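Local coordinates for tail spike protein gp49 (Pseudomonas phage LKA1, PDB 4RU4) that probably recognises and cleaves the O-specific polysaccharide of its Pseudomonas host, working as a trimeric polysaccharide lyase at the tail of the phage, at residues 29-34 and 53-58; 482-487 and 506-511; 146-151 and 196-201; 232-237 and 255-260. All blocks are in the same frame, centred on the assembly; numbering follows the deposited sequence.

Interaction 1: residues 29-34 and 53-58; sequences HPLSER and DEIDWA. With EDO (1,2-ethanediol), chain C.
The guanidinium group of Arg-34 has one face against the end of Ile-55, whose CD1 stands 3.9 Å from its plane, nearer the rim than the centre, and a 1,2-ethanediol at its edge. It flanks a single beta bridge, Pro-30 with Glu-54, that joins a loop to the N-cap of helix 55-65. The NE-H of Arg-34 runs almost straight to O1 of the diol (176°), while NH1 is held by the carbonyl of Gly-21. The imidazole of His-29 carries Glu-33 at its edge: ND1 donates, close to the ring plane, to the syn lone pair of Glu-33 OE1, 3.0 Å away, and NE2 bonds to Asp-25.

The backbone bonds flank the bridged pair: Ile-55 N meets His-29 O at 2.8 Å, and Leu-31 N reaches Asp-53 O at 2.9 Å. Glu-54, the N-cap residue, bends at its second torsion (chi2 -75°), which carries its carboxylate back to the loop; OE1 takes the N-H of His-29 at 2.9 Å on its syn side, and OE2 bonds to Ser-28. The loop before helix 38-44 is thus fastened to the start of the next helix. Next along the chain from the bridge, Leu-31 forks: CD1 lies along Asp-53 CB, and CD2 packs on Ile-55 CG1 (3.8 Å) and Ala-58 CB (4.2 Å).

Interaction 2: residues 482-487 and 506-511; sequences EYLIVE and ASAPMR
Ile-485 and Arg-511 form the tight part of this contact, lying side by side on one face of a parallel strand pair where the parallel coils give way to the C-terminal strands. Arg-511 bends at its third torsion (chi3 -49°), which turns the guanidinium over the isoleucine, and Ile-485 CD1 comes within 3.7 Å of Arg-511 CZ. At the edge of the same group, NH1 of Arg-511 makes a salt bridge with Glu-487 OE1 (2.8 Å); the bond lies in the guanidinium plane but meets the carboxylate from above its own. A water donates to Glu-487 OE2, which also bonds to Ser-457. On the other face Leu-484 runs alongside Met-510, CG to CG at 4.2 Å. Three backbone bonds set the register, among them Val-486 N to Arg-511 O (3.0 Å).

Toward the start of both segments the grip slackens. Exposed Glu-482 offers little beyond its carbonyl oxygen, which touches Pro-509 CG at 3.5 Å, and its CB is directed away. Arg-511 also reaches the terminal carboxylate of Val-602 and the carbonyl of Leu-489 of the second subunit. Strand 484-487 lies between strands 452-463 and 510-522, the latter pairing antiparallel with strand 590-600.

Interaction 3: residues 146-151 and 196-201; sequences DVFIIY and VAIYKV
Ile-198 packs between Phe-148 and Ile-150 across an antiparallel pair of strands, 147-151 and 197-202, in a region assigned to the tailspike Ig-like domain family. From CB, 4.2 Å from Ile-149 O, its side chain divides. The CG2 branch runs beside the benzyl group of Phe-148 and touches CD1 of that ring at 3.6 Å, approaching obliquely; CG2 also lies near Ile-149 O. The other branch passes through CG1 to CD1, which ends 3.9 Å from Ile-150 CG2. The first torsion (-38°) orients the fork, and the second (-56°) brings CD1 round to Ile-150. Ile-150 CG2 also receives CG1 of Val-196.

On the opposite face Val-201 CG2 lies 3.8 Å from Ile-149 CD1. Farther along, the side chains of Tyr-151 and Tyr-199 cross, with Tyr-151 CD2 and Tyr-199 CE2 4.2 Å apart. Ile-149 and Tyr-199 exchange both backbone N-H groups as a hydrogen-bonded pair, and Tyr-151 with Ala-197 does the same. Strand 168-177 lies on the far side of strand 147-151, and strand 113-120 flanks strand 197-202.

At one end the extended side chain of Lys-200 reaches Asp-146. NZ stops 3.6 Å from Asp-146 OD2 in a long salt bridge, and a water between them donates to OD2 at 2.6 Å and accepts from NZ at 2.7 Å. Lys-200 NZ also bonds to the carbonyl of Asn-141, and OD2 takes the N-H of Val-143. The strand pair is therefore held chiefly by backbone bonds and apolar packing, and the ion pair at its margin works partly through water.

Interaction 4: residues 232-237 and 255-260; sequences RVDDVT and KITNSN. With EDO (1,2-ethanediol), chain S.
With its CG turned opposite the backbone N (chi1 178°), Asp-234 extends toward Thr-257, whose OG1 is tucked between N and carbonyl carbon (chi1 50°), and toward Asn-258. Both donate to one oxygen: Thr-257 OG1 meets Asp-234 OD1 at 2.7 Å from the anti side, tilted out of the carboxylate plane, and Asn-258 ND2 reaches the same OD1 at 2.6 Å, nearly in line with its C-O bond. The amide and carboxylate planes stand 77° apart. Asp-235 and Asn-258, at matching places on successive coils of a parallel beta-helix, both have left-handed backbones and turn their chains alike. Past this corner Ser-259 OG accepts from Val-236 N (3.2 Å) and donates to Thr-257 O (2.7 Å), spanning the bend.

Before the corner, Val-233 CG1 packs on Ile-256 CD1 at 3.8 Å, and the guanidinium of Arg-232 lies with a face over CD of Lys-255. Asp-253 forms salt bridges with both Arg-232 NH2 and Lys-255 NZ. Beyond the corner, a 1,2-ethanediol donates through O1 to Asn-258 O (2.8 Å). Strand 206-209 continues the coil stack beyond Arg-232 and strand 281-284 beyond Thr-257, and Asn-260 bonds to Asp-253 of the third subunit.

Along the chain the contacts follow one another in the order interaction 1, interaction 3, interaction 4, interaction 2, each closing before the next opens. Interaction 4 lies within the parallel coils and interaction 2 at their C-terminal end, with centres about 45 Å apart on opposite sides of the chain's centre; both touch the second subunit. Interaction 1 lies in the N-terminal part, before the first coil strands, its centre about 29 Å from that of interaction 4. Interaction 3 ties antiparallel strands of an Ig-like region inserted early in the coils, about 27 Å from interaction 4 between centres. Together they sample an elongated spike whose coil-to-coil pairing repeats while its N-terminal end and Ig-like side region are built differently.

Interaction 1: residues 29-34 and 53-58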
# COMPACT_ATOMS: atom_id res chain seq x y z
N HIS B 29 1.04 -5.53 -49.17
CA HIS B 29 1.19 -6.62 -50.12
C HIS B 29 -0.17 -7.30 -50.21
O HIS B 29 -0.46 -8.22 -49.46
CB HIS B 29 2.25 -7.62 -49.65
CG HIS B 29 3.59 -6.99 -49.41
ND1 HIS B 29 4.41 -6.56 -50.43
CD2 HIS B 29 4.23 -6.66 -48.26
CE1 HIS B 29 5.51 -6.03 -49.92
NE2 HIS B 29 5.43 -6.08 -48.61
N PRO B 30 -1.03 -6.80 -51.11
CA PRO B 30 -2.32 -7.48 -51.28
C PRO B 30 -2.10 -8.89 -51.84
O PRO B 30 -1.07 -9.18 -52.47
CB PRO B 30 -3.06 -6.58 -52.28
CG PRO B 30 -1.95 -5.86 -53.03
CD PRO B 30 -0.86 -5.65 -52.01
N LEU B 31 -3.06 -9.78 -51.59
CA LEU B 31 -3.02 -11.15 -52.09
C LEU B 31 -2.84 -11.18 -53.61
O LEU B 31 -2.25 -12.11 -54.14
CB LEU B 31 -4.30 -11.90 -51.70
CG LEU B 31 -4.41 -12.30 -50.23
CD1 LEU B 31 -5.85 -12.73 -49.94
CD2 LEU B 31 -3.44 -13.43 -49.89
N SER B 32 -3.34 -10.15 -54.29
CA SER B 32 -3.20 -10.06 -55.75
C SER B 32 -1.73 -10.07 -56.22
O SER B 32 -1.44 -10.47 -57.33
CB SER B 32 -3.94 -8.83 -56.28
OG SER B 32 -3.49 -7.67 -55.63
N GLU B 33 -0.80 -9.68 -55.36
CA GLU B 33 0.62 -9.83 -55.68
C GLU B 33 1.03 -11.28 -55.89
O GLU B 33 2.01 -11.56 -56.58
CB GLU B 33 1.51 -9.20 -54.61
CG GLU B 33 1.51 -7.68 -54.64
CD GLU B 33 2.47 -7.06 -53.61
OE1 GLU B 33 3.17 -7.81 -52.89
OE2 GLU B 33 2.50 -5.80 -53.54
N ARG B 34 0.29 -12.21 -55.30
CA ARG B 34 0.69 -13.62 -55.35
C ARG B 34 -0.28 -14.52 -56.08
O ARG B 34 0.13 -15.55 -56.60
CB ARG B 34 0.85 -14.17 -53.94
CG ARG B 34 2.25 -14.27 -53.51
CD ARG B 34 2.36 -14.71 -52.08
NE ARG B 34 3.46 -13.99 -51.48
CZ ARG B 34 3.83 -14.07 -50.22
NH1 ARG B 34 3.19 -14.87 -49.37
NH2 ARG B 34 4.86 -13.35 -49.81
N ASP B 53 -7.15 -8.07 -49.91
CA ASP B 53 -6.74 -8.30 -48.51
C ASP B 53 -5.22 -8.37 -48.40
O ASP B 53 -4.54 -8.86 -49.30
CB ASP B 53 -7.28 -9.64 -47.96
CG ASP B 53 -8.78 -9.61 -47.70
OD1 ASP B 53 -9.36 -8.50 -47.60
OD2 ASP B 53 -9.37 -10.70 -47.60
N GLU B 54 -4.68 -7.94 -47.27
CA GLU B 54 -3.24 -8.00 -47.03
C GLU B 54 -2.75 -9.42 -46.80
O GLU B 54 -3.36 -10.19 -46.05
CB GLU B 54 -2.88 -7.13 -45.81
CG GLU B 54 -3.09 -5.62 -46.01
CD GLU B 54 -2.02 -4.98 -46.90
OE1 GLU B 54 -0.98 -5.62 -47.15
OE2 GLU B 54 -2.23 -3.83 -47.33
N ILE B 55 -1.64 -9.77 -47.44
CA ILE B 55 -0.98 -11.03 -47.16
C ILE B 55 -0.64 -11.17 -45.65
O ILE B 55 -0.82 -12.25 -45.08
CB ILE B 55 0.28 -11.19 -48.06
CG1 ILE B 55 -0.16 -11.48 -49.51
CG2 ILE B 55 1.22 -12.28 -47.51
CD1 ILE B 55 0.93 -11.22 -50.59
N ASP B 56 -0.19 -10.09 -45.00
CA ASP B 56 0.16 -10.17 -43.58
C ASP B 56 -1.06 -10.55 -42.75
O ASP B 56 -0.95 -11.33 -41.81
CB ASP B 56 0.72 -8.84 -43.05
CG ASP B 56 2.12 -8.53 -43.60
OD1 ASP B 56 2.87 -9.47 -43.92
OD2 ASP B 56 2.45 -7.32 -43.70
N TRP B 57 -2.21 -9.98 -43.10
CA TRP B 57 -3.42 -10.32 -42.37
C TRP B 57 -3.80 -11.79 -42.60
O TRP B 57 -4.08 -12.55 -41.65
CB TRP B 57 -4.60 -9.41 -42.74
CG TRP B 57 -5.89 -10.02 -42.19
CD1 TRP B 57 -6.38 -9.88 -40.92
CD2 TRP B 57 -6.79 -10.90 -42.88
NE1 TRP B 57 -7.54 -10.61 -40.78
CE2 TRP B 57 -7.81 -11.25 -41.97
CE3 TRP B 57 -6.83 -11.42 -44.18
CZ2 TRP B 57 -8.84 -12.09 -42.31
CZ3 TRP B 57 -7.87 -12.26 -44.53
CH2 TRP B 57 -8.87 -12.58 -43.60
N ALA B 58 -3.83 -12.18 -43.87
CA ALA B 58 -4.16 -13.56 -44.22
C ALA B 58 -3.23 -14.55 -43.48
O ALA B 58 -3.69 -15.55 -42.91
CB ALA B 58 -4.11 -13.77 -45.76
C1 EDO C . 4.60 -10.73 -53.12
O1 EDO C . 4.87 -12.13 -53.24
C2 EDO C . 4.91 -10.24 -51.72
O2 EDO C . 6.32 -10.09 -51.54

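Interaction 2: residues 482-487 and 506-511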
# COMPACT_ATOMS: atom_id res chain seq x y z
N GLU B 482 -25.65 8.78 10.89
CA GLU B 482 -25.12 8.23 12.15
C GLU B 482 -23.94 9.04 12.68
O GLU B 482 -23.69 9.05 13.88
CB GLU B 482 -24.69 6.77 11.99
CG GLU B 482 -25.85 5.81 11.77
CD GLU B 482 -25.40 4.39 11.43
OE1 GLU B 482 -24.19 4.15 11.16
OE2 GLU B 482 -26.27 3.49 11.43
N TYR B 483 -23.19 9.70 11.81
CA TYR B 483 -22.06 10.49 12.32
C TYR B 483 -21.59 11.53 11.33
O TYR B 483 -21.72 11.38 10.11
CB TYR B 483 -20.85 9.61 12.69
CG TYR B 483 -20.30 8.74 11.57
CD1 TYR B 483 -19.31 9.21 10.70
CD2 TYR B 483 -20.75 7.43 11.40
CE1 TYR B 483 -18.79 8.40 9.69
CE2 TYR B 483 -20.25 6.62 10.39
CZ TYR B 483 -19.26 7.10 9.55
OH TYR B 483 -18.75 6.30 8.57
N LEU B 484 -21.03 12.59 11.90
CA LEU B 484 -20.43 13.66 11.13
C LEU B 484 -19.17 14.07 11.91
O LEU B 484 -19.25 14.69 12.96
CB LEU B 484 -21.45 14.79 11.02
CG LEU B 484 -21.12 16.14 10.44
CD1 LEU B 484 -20.15 15.95 9.31
CD2 LEU B 484 -22.45 16.76 9.93
N ILE B 485 -18.01 13.69 11.39
CA ILE B 485 -16.77 13.75 12.18
C ILE B 485 -15.70 14.51 11.42
O ILE B 485 -15.43 14.21 10.25
CB ILE B 485 -16.27 12.31 12.50
CG1 ILE B 485 -17.22 11.66 13.51
CG2 ILE B 485 -14.82 12.32 13.04
CD1 ILE B 485 -17.05 10.13 13.65
N VAL B 486 -15.14 15.53 12.07
CA VAL B 486 -13.94 16.23 11.61
C VAL B 486 -12.90 16.17 12.73
O VAL B 486 -13.18 16.60 13.83
CB VAL B 486 -14.25 17.73 11.27
CG1 VAL B 486 -12.97 18.47 10.88
CG2 VAL B 486 -15.25 17.81 10.14
N GLU B 487 -11.70 15.64 12.47
CA GLU B 487 -10.76 15.38 13.54
C GLU B 487 -9.33 15.27 13.04
O GLU B 487 -9.08 14.83 11.91
CB GLU B 487 -11.11 14.06 14.26
CG GLU B 487 -11.07 12.83 13.32
CD GLU B 487 -11.49 11.52 13.99
OE1 GLU B 487 -11.99 11.57 15.15
OE2 GLU B 487 -11.30 10.44 13.37
N ALA B 506 -27.35 19.11 10.03
CA ALA B 506 -27.17 20.01 11.17
C ALA B 506 -27.49 19.31 12.50
O ALA B 506 -26.93 19.66 13.52
CB ALA B 506 -28.02 21.30 11.02
N SER B 507 -28.37 18.31 12.46
CA SER B 507 -28.79 17.62 13.68
C SER B 507 -28.10 16.27 13.88
O SER B 507 -28.45 15.52 14.79
CB SER B 507 -30.31 17.47 13.70
OG SER B 507 -30.78 16.89 12.50
N ALA B 508 -27.13 15.96 13.03
CA ALA B 508 -26.39 14.69 13.12
C ALA B 508 -25.51 14.65 14.36
O ALA B 508 -25.09 15.70 14.84
CB ALA B 508 -25.52 14.54 11.87
N PRO B 509 -25.21 13.45 14.88
CA PRO B 509 -24.24 13.40 15.99
C PRO B 509 -22.87 13.84 15.45
O PRO B 509 -22.36 13.20 14.53
CB PRO B 509 -24.19 11.92 16.34
CG PRO B 509 -25.47 11.33 15.77
CD PRO B 509 -25.68 12.11 14.51
N MET B 510 -22.29 14.89 16.03
CA MET B 510 -21.07 15.49 15.52
C MET B 510 -19.90 15.29 16.45
O MET B 510 -20.08 15.30 17.66
CB MET B 510 -21.23 17.01 15.39
CG MET B 510 -22.14 17.43 14.28
SD MET B 510 -22.27 19.22 14.34
CE MET B 510 -23.42 19.45 12.98
N ARG B 511 -18.71 15.13 15.86
CA ARG B 511 -17.45 15.30 16.57
C ARG B 511 -16.65 16.40 15.86
O ARG B 511 -16.45 16.32 14.64
CB ARG B 511 -16.66 13.98 16.61
CG ARG B 511 -15.40 14.04 17.44
CD ARG B 511 -14.59 12.74 17.33
NE ARG B 511 -15.40 11.58 17.55
CZ ARG B 511 -15.25 10.41 16.92
NH1 ARG B 511 -14.26 10.18 16.05
NH2 ARG B 511 -16.08 9.44 17.22
O HOH W 1 -13.28 8.56 13.37

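Interaction 3: residues 146-151 and 196-201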
# COMPACT_ATOMS: atom_id res chain seq x y z
N ASP B 146 -14.87 -24.52 -12.33
CA ASP B 146 -15.63 -23.91 -13.42
C ASP B 146 -16.15 -22.53 -12.98
O ASP B 146 -16.25 -22.25 -11.79
CB ASP B 146 -16.82 -24.78 -13.86
CG ASP B 146 -16.42 -25.94 -14.78
OD1 ASP B 146 -15.26 -26.04 -15.22
OD2 ASP B 146 -17.30 -26.77 -15.08
N VAL B 147 -16.47 -21.68 -13.95
CA VAL B 147 -16.96 -20.32 -13.68
C VAL B 147 -18.31 -20.10 -14.33
O VAL B 147 -18.52 -20.47 -15.49
CB VAL B 147 -15.95 -19.25 -14.16
CG1 VAL B 147 -16.51 -17.82 -14.03
CG2 VAL B 147 -14.64 -19.42 -13.38
N PHE B 148 -19.24 -19.54 -13.57
CA PHE B 148 -20.53 -19.18 -14.14
C PHE B 148 -20.95 -17.79 -13.71
O PHE B 148 -20.44 -17.25 -12.72
CB PHE B 148 -21.60 -20.24 -13.83
CG PHE B 148 -21.95 -20.41 -12.35
CD1 PHE B 148 -22.94 -19.64 -11.77
CD2 PHE B 148 -21.32 -21.40 -11.59
CE1 PHE B 148 -23.29 -19.82 -10.45
CE2 PHE B 148 -21.65 -21.57 -10.26
CZ PHE B 148 -22.65 -20.78 -9.69
N ILE B 149 -21.88 -17.23 -14.47
CA ILE B 149 -22.44 -15.92 -14.21
C ILE B 149 -23.92 -16.06 -13.87
O ILE B 149 -24.69 -16.67 -14.62
CB ILE B 149 -22.36 -15.02 -15.46
CG1 ILE B 149 -20.90 -14.71 -15.80
CG2 ILE B 149 -23.13 -13.69 -15.21
CD1 ILE B 149 -20.73 -14.11 -17.21
N ILE B 150 -24.31 -15.52 -12.72
CA ILE B 150 -25.72 -15.30 -12.44
C ILE B 150 -26.07 -13.95 -13.03
O ILE B 150 -25.37 -12.96 -12.77
CB ILE B 150 -25.93 -15.25 -10.92
CG1 ILE B 150 -25.46 -16.58 -10.29
CG2 ILE B 150 -27.40 -14.89 -10.57
CD1 ILE B 150 -25.48 -16.59 -8.75
N TYR B 151 -27.13 -13.88 -13.84
CA TYR B 151 -27.49 -12.63 -14.53
C TYR B 151 -28.96 -12.30 -14.39
O TYR B 151 -29.81 -13.15 -14.63
CB TYR B 151 -27.15 -12.76 -16.02
CG TYR B 151 -27.65 -11.64 -16.90
CD1 TYR B 151 -27.19 -10.33 -16.72
CD2 TYR B 151 -28.54 -11.89 -17.95
CE1 TYR B 151 -27.64 -9.30 -17.52
CE2 TYR B 151 -28.99 -10.86 -18.78
CZ TYR B 151 -28.53 -9.58 -18.56
OH TYR B 151 -28.96 -8.55 -19.36
N VAL B 196 -33.43 -14.60 -12.52
CA VAL B 196 -32.06 -14.68 -13.04
C VAL B 196 -31.90 -15.82 -14.05
O VAL B 196 -32.60 -16.84 -13.97
CB VAL B 196 -31.00 -14.79 -11.91
CG1 VAL B 196 -30.81 -13.45 -11.19
CG2 VAL B 196 -31.38 -15.87 -10.88
N ALA B 197 -31.00 -15.62 -15.01
CA ALA B 197 -30.58 -16.66 -15.93
C ALA B 197 -29.11 -16.92 -15.64
O ALA B 197 -28.35 -15.99 -15.37
CB ALA B 197 -30.73 -16.19 -17.37
N ILE B 198 -28.72 -18.20 -15.68
CA ILE B 198 -27.38 -18.62 -15.28
C ILE B 198 -26.65 -19.13 -16.53
O ILE B 198 -27.24 -19.80 -17.38
CB ILE B 198 -27.43 -19.76 -14.21
CG1 ILE B 198 -28.58 -19.55 -13.22
CG2 ILE B 198 -26.07 -19.92 -13.47
CD1 ILE B 198 -28.55 -18.14 -12.48
N TYR B 199 -25.36 -18.81 -16.63
CA TYR B 199 -24.56 -19.11 -17.81
C TYR B 199 -23.19 -19.55 -17.39
O TYR B 199 -22.54 -18.87 -16.58
CB TYR B 199 -24.36 -17.83 -18.63
CG TYR B 199 -25.64 -17.28 -19.20
CD1 TYR B 199 -26.16 -17.79 -20.39
CD2 TYR B 199 -26.34 -16.27 -18.55
CE1 TYR B 199 -27.33 -17.30 -20.92
CE2 TYR B 199 -27.52 -15.77 -19.07
CZ TYR B 199 -28.01 -16.29 -20.26
OH TYR B 199 -29.18 -15.80 -20.80
N LYS B 200 -22.73 -20.65 -17.98
CA LYS B 200 -21.38 -21.13 -17.81
C LYS B 200 -20.47 -20.31 -18.70
O LYS B 200 -20.81 -20.02 -19.86
CB LYS B 200 -21.28 -22.60 -18.23
CG LYS B 200 -19.93 -23.25 -17.90
CD LYS B 200 -20.00 -24.76 -18.18
CE LYS B 200 -18.65 -25.44 -18.01
NZ LYS B 200 -18.76 -26.92 -18.32
N VAL B 201 -19.29 -19.95 -18.20
CA VAL B 201 -18.35 -19.24 -19.06
C VAL B 201 -17.40 -20.26 -19.67
O VAL B 201 -16.60 -20.88 -18.97
CB VAL B 201 -17.58 -18.15 -18.30
CG1 VAL B 201 -16.65 -17.42 -19.25
CG2 VAL B 201 -18.56 -17.18 -17.67
O HOH W 2 -16.97 -28.50 -16.97
O HOH W 3 -16.06 -22.59 -16.72

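Interaction 4: residues 232-237 and 255-260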
# COMPACT_ATOMS: atom_id res chain seq x y z
N ARG B 232 -4.86 -13.18 -20.21
CA ARG B 232 -3.62 -12.54 -19.79
C ARG B 232 -3.11 -11.62 -20.89
O ARG B 232 -3.04 -12.03 -22.06
CB ARG B 232 -2.57 -13.62 -19.51
CG ARG B 232 -2.92 -14.51 -18.30
CD ARG B 232 -2.82 -13.69 -17.04
NE ARG B 232 -3.15 -14.41 -15.80
CZ ARG B 232 -4.36 -14.39 -15.23
NH1 ARG B 232 -5.37 -13.74 -15.81
NH2 ARG B 232 -4.56 -15.06 -14.08
N VAL B 233 -2.81 -10.37 -20.54
CA VAL B 233 -2.16 -9.44 -21.49
C VAL B 233 -0.93 -8.90 -20.76
O VAL B 233 -1.05 -8.39 -19.63
CB VAL B 233 -3.09 -8.27 -21.88
CG1 VAL B 233 -2.36 -7.29 -22.84
CG2 VAL B 233 -4.38 -8.80 -22.52
N ASP B 234 0.26 -9.05 -21.34
CA ASP B 234 1.47 -8.70 -20.61
C ASP B 234 2.49 -8.10 -21.57
O ASP B 234 2.61 -8.57 -22.71
CB ASP B 234 2.06 -9.94 -19.93
CG ASP B 234 3.36 -9.64 -19.19
OD1 ASP B 234 3.38 -8.71 -18.34
OD2 ASP B 234 4.37 -10.30 -19.48
N ASP B 235 3.15 -7.04 -21.14
CA ASP B 235 4.26 -6.47 -21.89
C ASP B 235 3.78 -6.04 -23.30
O ASP B 235 4.47 -6.27 -24.28
CB ASP B 235 5.38 -7.52 -21.96
CG ASP B 235 6.67 -7.00 -22.55
OD1 ASP B 235 6.95 -5.79 -22.39
OD2 ASP B 235 7.40 -7.80 -23.18
N VAL B 236 2.61 -5.42 -23.40
CA VAL B 236 2.17 -4.95 -24.71
C VAL B 236 2.23 -3.44 -24.80
O VAL B 236 2.13 -2.73 -23.79
CB VAL B 236 0.76 -5.44 -25.16
CG1 VAL B 236 0.66 -6.98 -25.11
CG2 VAL B 236 -0.34 -4.77 -24.35
N THR B 237 2.39 -2.95 -26.02
CA THR B 237 2.29 -1.53 -26.27
C THR B 237 1.10 -1.32 -27.22
O THR B 237 1.02 -1.97 -28.24
CB THR B 237 3.59 -0.98 -26.90
OG1 THR B 237 4.66 -1.21 -25.98
CG2 THR B 237 3.47 0.53 -27.14
N LYS B 255 -6.23 -10.10 -16.41
CA LYS B 255 -5.10 -9.32 -15.91
C LYS B 255 -4.31 -8.70 -17.06
O LYS B 255 -3.88 -9.42 -17.97
CB LYS B 255 -4.18 -10.18 -15.05
CG LYS B 255 -4.78 -10.56 -13.68
CD LYS B 255 -3.74 -11.24 -12.78
CE LYS B 255 -4.29 -11.41 -11.37
NZ LYS B 255 -4.52 -12.83 -11.07
N ILE B 256 -4.10 -7.38 -17.01
CA ILE B 256 -3.16 -6.74 -17.91
C ILE B 256 -2.01 -6.19 -17.09
O ILE B 256 -2.24 -5.47 -16.10
CB ILE B 256 -3.78 -5.64 -18.76
CG1 ILE B 256 -2.69 -4.95 -19.61
CG2 ILE B 256 -4.52 -4.58 -17.91
CD1 ILE B 256 -3.27 -4.21 -20.82
N THR B 257 -0.78 -6.53 -17.47
CA THR B 257 0.39 -6.19 -16.64
C THR B 257 1.52 -5.60 -17.50
O THR B 257 1.67 -5.95 -18.68
CB THR B 257 0.94 -7.44 -15.93
OG1 THR B 257 1.10 -8.50 -16.89
CG2 THR B 257 -0.03 -7.90 -14.82
N ASN B 258 2.34 -4.72 -16.91
CA ASN B 258 3.58 -4.29 -17.57
C ASN B 258 3.40 -3.71 -18.99
O ASN B 258 4.26 -3.88 -19.87
CB ASN B 258 4.56 -5.46 -17.60
CG ASN B 258 4.60 -6.21 -16.26
OD1 ASN B 258 4.74 -5.59 -15.21
ND2 ASN B 258 4.45 -7.55 -16.29
N SER B 259 2.28 -3.02 -19.21
CA SER B 259 1.90 -2.59 -20.56
C SER B 259 1.80 -1.08 -20.68
O SER B 259 1.56 -0.39 -19.69
CB SER B 259 0.58 -3.27 -20.98
OG SER B 259 0.76 -4.68 -20.94
N ASN B 260 1.99 -0.57 -21.89
CA ASN B 260 1.87 0.87 -22.15
C ASN B 260 0.74 1.06 -23.14
O ASN B 260 0.83 0.64 -24.27
CB ASN B 260 3.17 1.46 -22.70
CG ASN B 260 4.21 1.72 -21.59
OD1 ASN B 260 4.22 1.03 -20.58
ND2 ASN B 260 5.05 2.73 -21.78
C1 EDO S . 5.18 -1.88 -22.43
O1 EDO S . 5.71 -1.84 -21.10
C2 EDO S . 6.31 -2.13 -23.41
O2 EDO S . 7.10 -3.19 -22.90
O HOH W 4 -2.33 -14.56 -11.64
O HOH W 5 7.22 -4.42 -20.06